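Local structure of hydrolase (Thermococcus thioreducens, 6IAH) at residues A[6-11]-A[16-21]. The protein is a magnesium-binding phosphatase of the haloacid dehalogenase superfamily with diverse substrate specificity, possibly including phosphoglycolate. Numbering follows the deposited sequence.
Sequences DVDGVL and ESYDEA. With MG (magnesium ion), chain B.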
ATOM      1  N   ASP A   6       9.119   3.727   4.769  1.00 22.71           N
ATOM      2  CA  ASP A   6       7.913   3.167   4.171  1.00 23.81           C
ATOM      3  C   ASP A   6       8.036   1.638   4.259  1.00 25.08           C
ATOM      4  O   ASP A   6       9.141   1.103   4.383  1.00 23.22           O
ATOM      5  CB  ASP A   6       7.820   3.625   2.693  1.00 25.93           C
ATOM      6  CG  ASP A   6       6.548   3.124   1.962  1.00 27.31           C
ATOM      7  OD1 ASP A   6       5.447   3.078   2.544  1.00 27.74           O
ATOM      8  OD2 ASP A   6       6.690   2.773   0.777  1.00 29.77           O
ATOM      9  N   VAL A   7       6.913   0.936   4.185  1.00 24.52           N
ATOM     10  CA  VAL A   7       6.928  -0.522   4.180  1.00 22.81           C
ATOM     11  C   VAL A   7       6.871  -1.013   2.741  1.00 23.65           C
ATOM     12  O   VAL A   7       7.821  -1.628   2.281  1.00 23.98           O
ATOM     13  CB  VAL A   7       5.801  -1.085   5.017  1.00 23.51           C
ATOM     14  CG1 VAL A   7       5.747  -2.598   4.974  1.00 23.15           C
ATOM     15  CG2 VAL A   7       5.940  -0.632   6.443  1.00 23.96           C
ATOM     16  N   ASP A   8       5.796  -0.733   2.037  1.00 23.74           N
ATOM     17  CA  ASP A   8       5.555  -1.395   0.713  1.00 24.67           C
ATOM     18  C   ASP A   8       6.447  -0.801  -0.373  1.00 27.64           C
ATOM     19  O   ASP A   8       6.383   0.383  -0.633  1.00 29.32           O
ATOM     20  CB  ASP A   8       4.068  -1.247   0.310  1.00 23.84           C
ATOM     21  CG  ASP A   8       3.086  -2.043   1.236  1.00 26.69           C
ATOM     22  OD1 ASP A   8       3.494  -2.783   2.167  1.00 26.25           O
ATOM     23  OD2 ASP A   8       1.855  -1.946   1.001  1.00 30.63           O
ATOM     24  N   GLY A   9       7.247  -1.633  -1.029  1.00 27.05           N
ATOM     25  CA  GLY A   9       8.190  -1.213  -2.038  1.00 27.28           C
ATOM     26  C   GLY A   9       9.563  -0.861  -1.441  1.00 29.26           C
ATOM     27  O   GLY A   9      10.479  -0.568  -2.217  1.00 26.49           O
ATOM     28  N   VAL A  10       9.698  -0.827  -0.093  1.00 24.74           N
ATOM     29  CA  VAL A  10      10.955  -0.503   0.580  1.00 23.95           C
ATOM     30  C   VAL A  10      11.384  -1.691   1.451  1.00 24.89           C
ATOM     31  O   VAL A  10      12.421  -2.310   1.183  1.00 26.23           O
ATOM     32  CB  VAL A  10      10.825   0.783   1.441  1.00 23.79           C
ATOM     33  CG1 VAL A  10      12.050   0.989   2.307  1.00 23.25           C
ATOM     34  CG2 VAL A  10      10.594   2.008   0.555  1.00 25.26           C
ATOM     35  N   LEU A  11      10.648  -1.990   2.531  1.00 22.69           N
ATOM     36  CA  LEU A  11      10.949  -3.182   3.359  1.00 20.66           C
ATOM     37  C   LEU A  11      10.397  -4.477   2.776  1.00 22.70           C
ATOM     38  O   LEU A  11      10.977  -5.531   3.025  1.00 23.37           O
ATOM     39  CB  LEU A  11      10.427  -3.022   4.777  1.00 21.36           C
ATOM     40  CG  LEU A  11      10.921  -1.741   5.472  1.00 21.79           C
ATOM     41  CD1 LEU A  11      10.288  -1.536   6.860  1.00 23.06           C
ATOM     42  CD2 LEU A  11      12.435  -1.684   5.590  1.00 24.63           C
ATOM     43  N   GLU A  16       2.868  -7.735  -6.224  1.00 33.63           N
ATOM     44  CA  GLU A  16       1.537  -7.509  -6.710  1.00 45.95           C
ATOM     45  C   GLU A  16       0.344  -8.305  -5.972  1.00 42.22           C
ATOM     46  O   GLU A  16      -0.648  -8.678  -6.657  1.00 40.08           O
ATOM     47  CB  GLU A  16       1.611  -7.555  -8.249  1.00 48.95           C
ATOM     48  CG  GLU A  16       2.573  -6.470  -8.784  1.00 51.34           C
ATOM     49  CD  GLU A  16       4.061  -6.768  -8.419  1.00 58.85           C
ATOM     50  OE1 GLU A  16       4.575  -7.804  -8.907  1.00 70.27           O
ATOM     51  OE2 GLU A  16       4.700  -6.033  -7.602  1.00 53.01           O
ATOM     52  N   SER A  17       0.484  -8.530  -4.612  1.00 35.65           N
ATOM     53  CA  SER A  17      -0.451  -9.292  -3.748  1.00 29.90           C
ATOM     54  C   SER A  17      -1.789  -8.532  -3.799  1.00 29.16           C
ATOM     55  O   SER A  17      -2.817  -9.127  -3.993  1.00 27.03           O
ATOM     56  CB  SER A  17      -0.032  -9.350  -2.283  1.00 27.06           C
ATOM     57  OG  SER A  17       0.152  -8.007  -1.767  1.00 24.73           O
ATOM     58  N   TYR A  18      -1.742  -7.204  -3.610  1.00 27.55           N
ATOM     59  CA  TYR A  18      -2.952  -6.387  -3.681  1.00 26.88           C
ATOM     60  C   TYR A  18      -3.572  -6.394  -5.067  1.00 26.71           C
ATOM     61  O   TYR A  18      -4.797  -6.388  -5.195  1.00 28.00           O
ATOM     62  CB  TYR A  18      -2.660  -4.951  -3.327  1.00 26.84           C
ATOM     63  CG  TYR A  18      -1.958  -4.704  -1.983  1.00 28.70           C
ATOM     64  CD1 TYR A  18      -2.578  -4.936  -0.778  1.00 32.61           C
ATOM     65  CD2 TYR A  18      -0.728  -4.058  -1.973  1.00 33.57           C
ATOM     66  CE1 TYR A  18      -1.939  -4.619   0.434  1.00 34.74           C
ATOM     67  CE2 TYR A  18      -0.089  -3.744  -0.791  1.00 34.26           C
ATOM     68  CZ  TYR A  18      -0.680  -3.999   0.403  1.00 33.68           C
ATOM     69  OH  TYR A  18       0.021  -3.579   1.536  1.00 32.01           O
ATOM     70  N   ASP A  19      -2.737  -6.334  -6.093  1.00 24.87           N
ATOM     71  CA  ASP A  19      -3.244  -6.372  -7.448  1.00 27.01           C
ATOM     72  C   ASP A  19      -3.989  -7.665  -7.741  1.00 26.07           C
ATOM     73  O   ASP A  19      -5.020  -7.623  -8.368  1.00 24.55           O
ATOM     74  CB  ASP A  19      -2.111  -6.216  -8.459  1.00 30.11           C
ATOM     75  CG  ASP A  19      -1.528  -4.800  -8.525  1.00 32.38           C
ATOM     76  OD1 ASP A  19      -1.988  -3.876  -7.824  1.00 27.75           O
ATOM     77  OD2 ASP A  19      -0.618  -4.620  -9.342  1.00 32.36           O
ATOM     78  N   GLU A  20      -3.468  -8.811  -7.313  0.50 24.91           N
ATOM     79  CA  GLU A  20      -4.150 -10.089  -7.533  0.50 26.33           C
ATOM     80  C   GLU A  20      -5.395 -10.203  -6.635  0.50 26.44           C
ATOM     81  O   GLU A  20      -6.372 -10.802  -7.029  0.50 22.72           O
ATOM     82  CB  GLU A  20      -3.196 -11.270  -7.320  0.50 30.02           C
ATOM     83  CG  GLU A  20      -3.775 -12.658  -7.601  0.50 31.86           C
ATOM     84  CD  GLU A  20      -3.810 -13.029  -9.075  0.50 32.43           C
ATOM     85  OE1 GLU A  20      -3.324 -12.245  -9.915  0.50 29.79           O
ATOM     86  OE2 GLU A  20      -4.347 -14.103  -9.390  0.50 31.73           O
ATOM     87  N   ALA A  21      -5.389  -9.611  -5.445  1.00 24.15           N
ATOM     88  CA  ALA A  21      -6.596  -9.606  -4.659  1.00 23.55           C
ATOM     89  C   ALA A  21      -7.724  -8.791  -5.315  1.00 21.72           C
ATOM     90  O   ALA A  21      -8.899  -9.201  -5.263  1.00 24.65           O
ATOM     91  CB  ALA A  21      -6.279  -9.077  -3.244  1.00 23.24           C
TER
HETATM   92 MG    MG B 301       5.746   2.414  -0.851  1.00 28.94          MG
HETATM   93  O   HOH W   1       3.997   2.131   0.075  1.00 26.55           O
HETATM   94  O   HOH W   2       5.004   1.717  -2.565  1.00 26.91           O
HETATM   95  O   HOH W   3       5.343   4.465  -1.140  1.00 25.13           O
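One very short hydrogen bond carries the whole contact: Y18 OH donates to D8 OD2 over only 2.5 Å, and no other residues of 6-11 and 16-21 touch. The phenol oxygen lies on the syn side of the carboxylate, 19° out of its plane, while the ring plane is turned 45° against that of the carboxylate. OD2 lies close to the plane of the ring at its edge, and Y18 CE2 comes within 3.2 Å of the same oxygen, so the tyrosine meets the aspartate rim first, not with a face. With chi1 of -54°, the ring stands anti to its own carbonyl carbon and reaches from the first turn of the helix to the loop. The second oxygen, OD1, takes a salt bridge from R152, which also touches Y18; gripped at both oxygens, the D8 carboxylate is held against rotation. Its backbone faces the metal instead: D8 O binds magnesium at 2.1 Å beside D6 OD2 at 1.9 Å, and D199 with three waters completes six ligands. D6 OD1 is salt-bridged to K179. The DVDGV sequence matches the DxDx(T/V) motif of the superfamily, in which the first aspartate is typically the nucleophile and the second the general acid/base, roles that D6 and D8 probably fill. An asparagine at D8 would probably leave R152 without its charge partner and weaken the grip on the Y18 hydroxyl. The loop follows strand 2-5, the middle strand of the five-stranded parallel sheet, and V7 packs on helix 154-164; on the other side of the bond, helix 17-32 lies against helix 100-110, where the rings of Y18 and Y109 meet.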